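Local coordinates for protein hydrolase, haloacid dehalogenase-like family (Streptococcus pneumoniae, PDB 2FI1) that probably acts as a hydrolase of the haloacid dehalogenase-like family, with a metal-binding active site at the C-terminal edge of a Rossmann-like parallel sheet, at residues F124-T129 / L144-K149; Y6-W11 / G98-L103; P138-M143 / G168-L173; E79-F84 / E116-A121. All coordinates share one frame; numbering follows the deposited sequence.

Contact 1. Residues F124-T129 / L144-K149; sequences FTEVVT and LYLREK
Glu126 OE1 is held by two groups: Lys149 NZ forms a salt bridge with it at 2.8 Å, from the syn side but 26° out of the carboxylate plane, and Tyr150, just past the helix segment, adds its hydroxyl. The second oxygen turns to Tyr145, also of helix 141-149, whose OH donates to Glu126 OE2 over 2.6 Å and meets its syn lone pair. OE2 lies at the edge, in the plane of the ring, while the carboxylate and ring planes are 71° apart. Stretched to full length, the lysine crosses the glutamate at about a right angle, and its NZ also donates to Tyr145 OH at 3.1 Å. The three polar ends thus close a triangle. The neighbouring positive charge probably helps keep the carboxylate ionised. Beside this polar group the contact is apolar: Val128 CG2, set beside its own backbone N, lies 4.0 Å from Leu146 CD2 and equally far from Tyr145 CE2 at the ring edge. Leu146 reaches on to Ile10 and Val104 of the sheet. Strand 126-128 and the helix run nearly antiparallel, axes 11.0 Å apart, as helices pack on the parallel sheet of a Rossmann-like α/β fold.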
# COMPACT_ATOMS: atom_id res chain seq x y z
N PHE A 124 -6.63 -4.38 -12.24
CA PHE A 124 -5.55 -5.35 -12.10
C PHE A 124 -5.75 -6.58 -12.94
O PHE A 124 -6.75 -7.27 -12.83
CB PHE A 124 -5.36 -5.71 -10.63
CG PHE A 124 -4.96 -4.52 -9.82
CD1 PHE A 124 -3.66 -4.07 -9.83
CD2 PHE A 124 -5.91 -3.79 -9.14
CE1 PHE A 124 -3.29 -2.93 -9.14
CE2 PHE A 124 -5.55 -2.64 -8.45
CZ PHE A 124 -4.23 -2.21 -8.45
N THR A 125 -4.77 -6.85 -13.79
CA THR A 125 -4.75 -8.08 -14.57
C THR A 125 -4.60 -9.29 -13.66
O THR A 125 -5.27 -10.31 -13.85
CB THR A 125 -3.63 -8.02 -15.62
OG1 THR A 125 -3.93 -6.96 -16.55
CG2 THR A 125 -3.50 -9.34 -16.37
N GLU A 126 -3.74 -9.19 -12.65
CA GLU A 126 -3.65 -10.21 -11.61
C GLU A 126 -3.22 -9.57 -10.30
O GLU A 126 -2.36 -8.68 -10.28
CB GLU A 126 -2.70 -11.35 -11.98
CG GLU A 126 -2.71 -12.48 -10.94
CD GLU A 126 -2.03 -13.77 -11.36
OE1 GLU A 126 -1.93 -14.07 -12.57
OE2 GLU A 126 -1.57 -14.50 -10.46
N VAL A 127 -3.85 -10.03 -9.22
CA VAL A 127 -3.50 -9.67 -7.85
C VAL A 127 -2.91 -10.91 -7.19
O VAL A 127 -3.56 -11.96 -7.13
CB VAL A 127 -4.73 -9.19 -7.06
CG1 VAL A 127 -4.35 -8.92 -5.61
CG2 VAL A 127 -5.34 -7.95 -7.70
N VAL A 128 -1.67 -10.79 -6.73
CA VAL A 128 -0.98 -11.85 -6.00
C VAL A 128 -1.12 -11.54 -4.52
O VAL A 128 -0.70 -10.47 -4.07
CB VAL A 128 0.51 -11.92 -6.40
CG1 VAL A 128 1.27 -12.91 -5.50
CG2 VAL A 128 0.65 -12.25 -7.89
N THR A 129 -1.73 -12.46 -3.77
CA THR A 129 -1.81 -12.36 -2.31
C THR A 129 -1.04 -13.53 -1.72
O THR A 129 -0.49 -14.35 -2.45
CB THR A 129 -3.26 -12.43 -1.82
OG1 THR A 129 -3.74 -13.77 -1.94
CG2 THR A 129 -4.17 -11.50 -2.61
N LEU A 144 9.08 -12.56 -10.37
CA LEU A 144 9.54 -13.43 -11.47
C LEU A 144 8.39 -14.27 -12.02
O LEU A 144 8.32 -14.53 -13.22
CB LEU A 144 10.68 -14.34 -11.00
CG LEU A 144 12.01 -13.62 -10.78
CD1 LEU A 144 13.00 -14.50 -10.03
CD2 LEU A 144 12.62 -13.13 -12.09
N TYR A 145 7.49 -14.70 -11.15
CA TYR A 145 6.28 -15.41 -11.58
C TYR A 145 5.47 -14.53 -12.53
O TYR A 145 5.02 -14.99 -13.58
CB TYR A 145 5.43 -15.83 -10.37
CG TYR A 145 3.96 -16.01 -10.63
CD1 TYR A 145 3.46 -17.16 -11.21
CD2 TYR A 145 3.04 -15.03 -10.24
CE1 TYR A 145 2.10 -17.34 -11.42
CE2 TYR A 145 1.68 -15.19 -10.45
CZ TYR A 145 1.21 -16.35 -11.04
OH TYR A 145 -0.13 -16.54 -11.26
N LEU A 146 5.25 -13.27 -12.16
CA LEU A 146 4.50 -12.36 -13.02
C LEU A 146 5.23 -12.08 -14.33
O LEU A 146 4.62 -12.04 -15.39
CB LEU A 146 4.21 -11.04 -12.30
CG LEU A 146 3.18 -11.10 -11.16
CD1 LEU A 146 3.12 -9.75 -10.47
CD2 LEU A 146 1.82 -11.54 -11.66
N ARG A 147 6.54 -11.88 -14.23
CA ARG A 147 7.35 -11.61 -15.42
C ARG A 147 7.26 -12.76 -16.42
O ARG A 147 7.13 -12.52 -17.63
CB ARG A 147 8.80 -11.37 -15.02
CG ARG A 147 9.73 -11.11 -16.19
CD ARG A 147 11.15 -11.42 -15.80
NE ARG A 147 11.90 -10.19 -15.60
CZ ARG A 147 12.63 -9.58 -16.53
NH1 ARG A 147 12.73 -10.07 -17.77
NH2 ARG A 147 13.26 -8.46 -16.23
N GLU A 148 7.32 -14.00 -15.93
CA GLU A 148 7.22 -15.18 -16.79
C GLU A 148 5.81 -15.36 -17.33
O GLU A 148 5.59 -15.54 -18.53
CB GLU A 148 7.68 -16.43 -16.02
CG GLU A 148 7.62 -17.74 -16.82
CD GLU A 148 8.06 -18.96 -16.01
OE1 GLU A 148 9.02 -18.85 -15.22
OE2 GLU A 148 7.45 -20.04 -16.19
N LYS A 149 4.82 -15.31 -16.44
CA LYS A 149 3.45 -15.60 -16.83
C LYS A 149 2.92 -14.58 -17.82
O LYS A 149 2.20 -14.94 -18.77
CB LYS A 149 2.54 -15.65 -15.59
CG LYS A 149 1.08 -15.93 -15.90
CD LYS A 149 0.27 -16.20 -14.64
CE LYS A 149 -1.18 -16.45 -14.97
NZ LYS A 149 -1.99 -16.66 -13.72

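Contact 2. Residues Y6-W11 / G98-L103; sequences YHDYIW and GGRHFL
Strands 8-11 and 100-103 pair in parallel, the ladder of backbone hydrogen bonds starting one residue earlier at His7 O. His7 O accepts from Arg100 N, Arg100 O from Tyr9 N, Tyr9 O from Phe102 N, and Phe102 O from Trp11 N at 2.8 Å. Weaker CA-H...O contacts, such as His101 CA to Tyr9 O, lie between them. Among charged groups, Arg100 grips Asp8 side-on: its bend at chi3 (-65°) turns NE to OD1 of Asp8 at 2.8 Å and NH2 to OD2 of Asp8 at 3.0 Å. Both oxygens are met on their syn sides, yet the guanidinium and carboxylate planes of this salt bridge are 39° apart; NH2 also bonds Tyr150 O. Strand 8-11 is central in the five-stranded parallel sheet of the HAD-type Rossmann-like core, and leads into the calcium site at Asp12 and Gly14. On the face bearing Tyr9 and Trp11, the indole NE1 of Trp11 donates to His101 ND1 at 3.0 Å, while His101 NE2 bonds Leu91 O of helix 87-96, fixing the imidazole at both nitrogens. Apolar packing is modest: Ile10 CG1 meets Phe102 CB at 4.2 Å on the Asp8 face, and Leu103 CD1 lies 3.8 Å from Trp11 CB on the other.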
# COMPACT_ATOMS: atom_id res chain seq x y z
N TYR A 6 6.97 2.60 -19.78
CA TYR A 6 6.75 1.23 -19.31
C TYR A 6 5.39 0.73 -19.74
O TYR A 6 4.45 1.51 -19.79
CB TYR A 6 6.85 1.18 -17.79
CG TYR A 6 8.18 1.62 -17.26
CD1 TYR A 6 9.28 0.77 -17.31
CD2 TYR A 6 8.35 2.89 -16.72
CE1 TYR A 6 10.51 1.17 -16.82
CE2 TYR A 6 9.58 3.30 -16.23
CZ TYR A 6 10.65 2.44 -16.29
OH TYR A 6 11.87 2.86 -15.78
N HIS A 7 5.28 -0.57 -20.00
CA HIS A 7 4.01 -1.20 -20.37
C HIS A 7 3.29 -1.76 -19.14
O HIS A 7 2.07 -1.65 -19.04
CB HIS A 7 4.23 -2.33 -21.38
CG HIS A 7 2.95 -2.99 -21.83
ND1 HIS A 7 2.08 -2.40 -22.72
CD2 HIS A 7 2.40 -4.18 -21.50
CE1 HIS A 7 1.06 -3.22 -22.93
NE2 HIS A 7 1.22 -4.30 -22.19
N ASP A 8 4.07 -2.35 -18.24
CA ASP A 8 3.54 -3.09 -17.10
C ASP A 8 3.99 -2.47 -15.78
O ASP A 8 5.13 -2.03 -15.64
CB ASP A 8 4.02 -4.54 -17.19
CG ASP A 8 3.42 -5.26 -18.37
OD1 ASP A 8 2.22 -5.03 -18.63
OD2 ASP A 8 4.13 -6.05 -19.03
N TYR A 9 3.06 -2.43 -14.84
CA TYR A 9 3.23 -1.73 -13.58
C TYR A 9 2.88 -2.72 -12.47
O TYR A 9 1.75 -3.20 -12.42
CB TYR A 9 2.32 -0.49 -13.54
CG TYR A 9 2.72 0.53 -14.58
CD1 TYR A 9 3.55 1.59 -14.25
CD2 TYR A 9 2.34 0.39 -15.91
CE1 TYR A 9 3.95 2.51 -15.19
CE2 TYR A 9 2.76 1.30 -16.87
CZ TYR A 9 3.55 2.36 -16.50
OH TYR A 9 3.98 3.28 -17.46
N ILE A 10 3.86 -3.06 -11.64
CA ILE A 10 3.65 -3.98 -10.55
C ILE A 10 3.62 -3.16 -9.26
O ILE A 10 4.65 -2.63 -8.83
CB ILE A 10 4.74 -5.06 -10.47
CG1 ILE A 10 4.80 -5.86 -11.78
CG2 ILE A 10 4.43 -6.00 -9.30
CD1 ILE A 10 5.90 -6.91 -11.80
N TRP A 11 2.45 -3.09 -8.66
CA TRP A 11 2.17 -2.20 -7.55
C TRP A 11 2.21 -2.89 -6.20
O TRP A 11 2.00 -4.10 -6.09
CB TRP A 11 0.77 -1.60 -7.70
CG TRP A 11 0.57 -0.75 -8.92
CD1 TRP A 11 0.05 -1.14 -10.12
CD2 TRP A 11 0.85 0.65 -9.04
NE1 TRP A 11 -0.01 -0.07 -10.97
CE2 TRP A 11 0.49 1.03 -10.34
CE3 TRP A 11 1.38 1.61 -8.17
CZ2 TRP A 11 0.61 2.35 -10.80
CZ3 TRP A 11 1.51 2.92 -8.63
CH2 TRP A 11 1.13 3.27 -9.94
N GLY A 98 -2.72 1.47 -22.87
CA GLY A 98 -2.52 0.04 -23.06
C GLY A 98 -1.69 -0.61 -21.97
O GLY A 98 -1.32 -1.79 -22.08
N GLY A 99 -1.40 0.12 -20.90
CA GLY A 99 -0.63 -0.44 -19.80
C GLY A 99 -1.42 -1.48 -19.03
O GLY A 99 -2.65 -1.49 -19.08
N ARG A 100 -0.70 -2.36 -18.36
CA ARG A 100 -1.29 -3.36 -17.47
C ARG A 100 -0.80 -3.11 -16.06
O ARG A 100 0.34 -2.68 -15.85
CB ARG A 100 -0.92 -4.79 -17.86
CG ARG A 100 -1.39 -5.20 -19.25
CD ARG A 100 -1.06 -6.64 -19.55
NE ARG A 100 0.38 -6.87 -19.60
CZ ARG A 100 0.94 -8.04 -19.90
NH1 ARG A 100 0.19 -9.09 -20.19
NH2 ARG A 100 2.25 -8.15 -19.92
N HIS A 101 -1.68 -3.42 -15.10
CA HIS A 101 -1.41 -3.28 -13.69
C HIS A 101 -1.47 -4.63 -13.02
O HIS A 101 -2.35 -5.43 -13.29
CB HIS A 101 -2.47 -2.40 -13.02
CG HIS A 101 -2.59 -1.03 -13.61
ND1 HIS A 101 -1.65 -0.05 -13.43
CD2 HIS A 101 -3.57 -0.49 -14.38
CE1 HIS A 101 -2.03 1.05 -14.06
NE2 HIS A 101 -3.19 0.81 -14.64
N PHE A 102 -0.52 -4.85 -12.12
CA PHE A 102 -0.46 -6.04 -11.28
C PHE A 102 -0.29 -5.58 -9.85
O PHE A 102 0.17 -4.47 -9.60
CB PHE A 102 0.70 -6.95 -11.69
CG PHE A 102 0.64 -7.35 -13.13
CD1 PHE A 102 -0.03 -8.49 -13.52
CD2 PHE A 102 1.23 -6.56 -14.10
CE1 PHE A 102 -0.09 -8.84 -14.86
CE2 PHE A 102 1.16 -6.91 -15.43
CZ PHE A 102 0.50 -8.04 -15.80
N LEU A 103 -0.65 -6.43 -8.90
CA LEU A 103 -0.48 -6.10 -7.49
C LEU A 103 0.15 -7.28 -6.78
O LEU A 103 -0.28 -8.42 -7.00
CB LEU A 103 -1.82 -5.76 -6.84
CG LEU A 103 -1.86 -5.20 -5.41
CD1 LEU A 103 -1.30 -3.83 -5.35
CD2 LEU A 103 -3.30 -5.17 -4.95

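Contact 3. Residues P138-M143 / G168-L173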
# COMPACT_ATOMS: atom_id res chain seq x y z
N PRO A 138 11.87 -9.14 0.24
CA PRO A 138 12.55 -8.86 -1.03
C PRO A 138 12.86 -10.06 -1.93
O PRO A 138 13.48 -9.88 -2.98
CB PRO A 138 13.86 -8.22 -0.56
CG PRO A 138 14.15 -8.95 0.72
CD PRO A 138 12.82 -9.14 1.37
N ASN A 139 12.42 -11.27 -1.58
CA ASN A 139 12.62 -12.40 -2.48
C ASN A 139 11.87 -12.09 -3.78
O ASN A 139 10.71 -11.69 -3.73
CB ASN A 139 12.10 -13.69 -1.83
CG ASN A 139 12.48 -14.94 -2.60
OD1 ASN A 139 12.19 -15.06 -3.78
ND2 ASN A 139 13.08 -15.89 -1.91
N PRO A 140 12.54 -12.23 -4.95
CA PRO A 140 11.89 -11.90 -6.22
C PRO A 140 10.92 -12.95 -6.78
O PRO A 140 10.43 -12.76 -7.88
CB PRO A 140 13.08 -11.75 -7.17
CG PRO A 140 14.08 -12.74 -6.63
CD PRO A 140 13.94 -12.64 -5.14
N GLU A 141 10.65 -14.03 -6.05
CA GLU A 141 9.83 -15.12 -6.57
C GLU A 141 8.50 -14.67 -7.20
O GLU A 141 8.18 -15.06 -8.31
CB GLU A 141 9.55 -16.16 -5.47
CG GLU A 141 8.81 -17.38 -5.97
CD GLU A 141 8.62 -18.43 -4.91
OE1 GLU A 141 8.15 -18.11 -3.80
OE2 GLU A 141 8.92 -19.61 -5.19
N SER A 142 7.72 -13.86 -6.48
CA SER A 142 6.42 -13.46 -6.99
C SER A 142 6.52 -12.55 -8.21
O SER A 142 5.73 -12.68 -9.15
CB SER A 142 5.56 -12.80 -5.91
OG SER A 142 6.20 -11.71 -5.29
N MET A 143 7.51 -11.67 -8.23
CA MET A 143 7.66 -10.79 -9.40
C MET A 143 8.23 -11.56 -10.60
O MET A 143 7.84 -11.28 -11.72
CB MET A 143 8.41 -9.48 -9.05
CG MET A 143 7.49 -8.29 -8.43
SD MET A 143 8.59 -7.11 -7.77
CE MET A 143 7.64 -6.63 -6.33
N GLY A 168 12.13 -5.92 -6.90
CA GLY A 168 12.07 -5.51 -8.30
C GLY A 168 13.42 -5.65 -8.98
O GLY A 168 13.52 -6.20 -10.08
N GLN A 169 14.47 -5.14 -8.33
CA GLN A 169 15.83 -5.22 -8.88
C GLN A 169 16.22 -6.67 -9.12
O GLN A 169 16.77 -7.03 -10.17
CB GLN A 169 16.85 -4.58 -7.94
CG GLN A 169 16.84 -3.07 -7.86
CD GLN A 169 17.87 -2.51 -6.86
OE1 GLN A 169 17.93 -2.91 -5.69
NE2 GLN A 169 18.66 -1.56 -7.32
N ALA A 170 15.95 -7.53 -8.13
CA ALA A 170 16.33 -8.94 -8.22
C ALA A 170 15.55 -9.69 -9.30
O ALA A 170 15.96 -10.76 -9.76
CB ALA A 170 16.15 -9.61 -6.88
N ALA A 171 14.41 -9.13 -9.70
CA ALA A 171 13.60 -9.69 -10.77
C ALA A 171 13.96 -9.10 -12.13
O ALA A 171 13.32 -9.45 -13.13
CB ALA A 171 12.12 -9.46 -10.47
N GLY A 172 14.95 -8.22 -12.17
CA GLY A 172 15.40 -7.59 -13.41
C GLY A 172 14.52 -6.46 -13.92
O GLY A 172 14.58 -6.12 -15.10
N LEU A 173 13.72 -5.86 -13.04
CA LEU A 173 12.79 -4.82 -13.43
C LEU A 173 13.24 -3.47 -12.90
O LEU A 173 13.90 -3.38 -11.86
CB LEU A 173 11.39 -5.15 -12.90
CG LEU A 173 10.83 -6.50 -13.35
CD1 LEU A 173 9.62 -6.89 -12.52
CD2 LEU A 173 10.49 -6.45 -14.83
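Pro140 and Ala170 meet through their aliphatic carbons, the CB-CG side of the proline against the alanine methyl. Pro140 CB and CG are both 3.8 Å from Ala170 CB, so the methyl sits evenly across the bond between them. The same CB of Pro140 faces Ala171 CB at 4.1 Å, placing the proline against two consecutive alanines at the end of helix 162-170. Ala171 CB also touches Met143 CB at 4.0 Å. The methionine then runs past the alanine toward the helix, its chi1 of -84° and extended chi2 (166°) bringing SD to 3.8 Å from Gly168 N. The small residues Gly168, Ala170 and Ala171 keep this helix end slim, and the CA atoms of Pro140 and Ala171 approach to 5.3 Å. Leu173 adds a looser touch, CD1 4.5 Å from Met143 CB, and both side chains continue onto Val157 of the sheet. Two chain ends are shaped here. Asn139 OD1 accepts from Glu141 N at 2.9 Å, capping the start of helix 141-149, while Gly172, with positive phi, completes a Schellman motif after helix 162-170. The start of one helix is packed against the end of the next, both lying on the same face of the parallel sheet, an arrangement in keeping with the α/β/α layering of the HAD-type Rossmann-like core.

Contact 4. Residues E79-F84 / E116-A121; sequences EHPILF and EKTSIA
Pro81 and Leu83, alternate residues of an extended loop, rest on Lys117, Thr118 and Ile120 where helix 110-117 ends. Pro81 CB lies 3.7 Å from Thr118 CG2, the closest apolar approach of the pair, while Pro81 CD packs 3.8 Å from Lys117 CB. The lysine chain crosses the proline at about a right angle; with chi1 at -74° and chi2 extended, its CD reaches 3.5 Å from Glu79 O. Leu83 spreads its two methyls over Thr118 and Ile120: its CD2 is 3.8 Å from Thr118 CB, and its CD1 is 3.9 Å from Ile120 CG2, where the two side chains pass antiparallel.

The threonine is held by its hydroxyl, since chi1 of 59° puts OG1 between the backbone N and carbonyl carbon, and OG1 bonds Ile114 O one turn back in the helix. Its methyl is thereby presented to the proline and leucine. Water links the backbones as well: one molecule donates both to Pro81 O at 2.7 Å and to Lys117 O, and a second donates to Lys117 O and lies in weak contact with His80 ND1. Ser119, with positive phi, forms a Schellman motif that ends the helix and brings Ile120 to Leu83.

Behind Pro81 lie Ile114 of helix 110-117 and Leu18, while Ile82, pointing away from this contact, touches Glu22 and Thr23 of helix 20-34. The loop, running from helix 66-77 to helix 87-96, is thus placed between helix 20-34 and the end of helix 110-117, which leads on to strand 124-128.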
# COMPACT_ATOMS: atom_id res chain seq x y z
N GLU A 79 -13.78 0.07 6.83
CA GLU A 79 -15.01 -0.10 6.05
C GLU A 79 -15.03 0.87 4.87
O GLU A 79 -15.70 0.62 3.87
CB GLU A 79 -16.25 0.11 6.93
CG GLU A 79 -16.40 -0.95 8.01
CD GLU A 79 -17.50 -0.61 9.01
OE1 GLU A 79 -18.33 0.28 8.73
OE2 GLU A 79 -17.51 -1.23 10.09
N HIS A 80 -14.29 1.97 4.99
CA HIS A 80 -14.13 2.94 3.91
C HIS A 80 -12.65 3.29 3.78
O HIS A 80 -12.22 4.35 4.23
CB HIS A 80 -14.96 4.19 4.19
CG HIS A 80 -16.43 3.91 4.30
ND1 HIS A 80 -17.25 3.80 3.20
CD2 HIS A 80 -17.21 3.68 5.38
CE1 HIS A 80 -18.48 3.54 3.60
NE2 HIS A 80 -18.48 3.46 4.91
N PRO A 81 -11.88 2.40 3.14
CA PRO A 81 -10.44 2.67 3.02
C PRO A 81 -10.17 3.91 2.18
O PRO A 81 -11.01 4.32 1.38
CB PRO A 81 -9.89 1.41 2.34
CG PRO A 81 -10.99 0.38 2.38
CD PRO A 81 -12.26 1.14 2.47
N ILE A 82 -9.00 4.51 2.38
CA ILE A 82 -8.63 5.75 1.73
C ILE A 82 -7.42 5.52 0.84
O ILE A 82 -6.37 5.10 1.32
CB ILE A 82 -8.32 6.83 2.80
CG1 ILE A 82 -9.57 7.08 3.65
CG2 ILE A 82 -7.85 8.14 2.18
CD1 ILE A 82 -9.34 7.95 4.86
N LEU A 83 -7.57 5.76 -0.46
CA LEU A 83 -6.44 5.70 -1.39
C LEU A 83 -5.59 6.96 -1.25
O LEU A 83 -6.08 7.99 -0.77
CB LEU A 83 -6.94 5.60 -2.83
CG LEU A 83 -7.78 4.38 -3.18
CD1 LEU A 83 -8.28 4.52 -4.61
CD2 LEU A 83 -6.97 3.10 -2.99
N PHE A 84 -4.34 6.91 -1.71
CA PHE A 84 -3.60 8.16 -1.87
C PHE A 84 -4.29 9.02 -2.91
O PHE A 84 -4.92 8.51 -3.84
CB PHE A 84 -2.14 7.89 -2.24
CG PHE A 84 -1.30 7.53 -1.05
CD1 PHE A 84 -0.87 8.52 -0.18
CD2 PHE A 84 -1.00 6.21 -0.75
CE1 PHE A 84 -0.12 8.19 0.93
CE2 PHE A 84 -0.26 5.89 0.35
CZ PHE A 84 0.19 6.87 1.18
N GLU A 116 -12.04 -3.82 -3.91
CA GLU A 116 -13.45 -3.62 -4.22
C GLU A 116 -14.00 -2.35 -3.56
O GLU A 116 -14.66 -1.53 -4.20
CB GLU A 116 -14.28 -4.83 -3.77
CG GLU A 116 -14.03 -6.09 -4.57
CD GLU A 116 -14.41 -5.98 -6.03
OE1 GLU A 116 -15.27 -5.14 -6.38
OE2 GLU A 116 -13.86 -6.76 -6.84
N LYS A 117 -13.73 -2.19 -2.27
CA LYS A 117 -14.24 -1.04 -1.54
C LYS A 117 -13.72 0.28 -2.09
O LYS A 117 -14.42 1.29 -2.03
CB LYS A 117 -13.90 -1.15 -0.05
CG LYS A 117 -14.71 -2.18 0.70
CD LYS A 117 -14.42 -2.11 2.19
CE LYS A 117 -13.72 -3.34 2.68
NZ LYS A 117 -14.70 -4.46 2.77
N THR A 118 -12.50 0.28 -2.61
CA THR A 118 -11.89 1.48 -3.19
C THR A 118 -12.08 1.59 -4.71
O THR A 118 -11.57 2.53 -5.33
CB THR A 118 -10.39 1.55 -2.87
OG1 THR A 118 -9.73 0.40 -3.39
CG2 THR A 118 -10.15 1.64 -1.37
N SER A 119 -12.83 0.65 -5.28
CA SER A 119 -13.18 0.67 -6.70
C SER A 119 -11.96 0.73 -7.63
O SER A 119 -12.00 1.40 -8.67
CB SER A 119 -14.15 1.83 -7.00
OG SER A 119 -15.31 1.68 -6.21
N ILE A 120 -10.90 0.02 -7.27
CA ILE A 120 -9.78 -0.14 -8.20
C ILE A 120 -9.51 -1.59 -8.61
O ILE A 120 -8.58 -1.86 -9.36
CB ILE A 120 -8.49 0.55 -7.70
CG1 ILE A 120 -8.03 -0.04 -6.36
CG2 ILE A 120 -8.71 2.05 -7.61
CD1 ILE A 120 -6.63 0.41 -5.95
N ALA A 121 -10.36 -2.53 -8.19
CA ALA A 121 -10.18 -3.94 -8.55
C ALA A 121 -10.12 -4.12 -10.07
O ALA A 121 -9.35 -4.95 -10.58
CB ALA A 121 -11.29 -4.79 -7.97
O HOH W 1 -15.54 2.88 0.46
O HOH W 2 -13.18 3.51 -0.07

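Contacts 1, 2 and 3 build the parallel sheet and the helices packed on it, in the domain that carries the calcium site. Strand 100-104 of contact 2 lies between strand 8-11 and strand 124-128 of contact 1, whose centre is 10 Å away. Contact 3 shares helix 141-149 with contact 1 at 12 Å between centres; their segments alternate along the chain, and Arg147 NE bonds Ala171 O across them. Ile10 also touches Met143 and Leu173, tying contact 2 to contact 3. Contact 4 stands apart, 26 Å from contact 3 between centres and on the opposite side of the chain's centre. Its segments alternate with those of contact 2, and its helix 110-117 comes between strands 100-104 and 124-128.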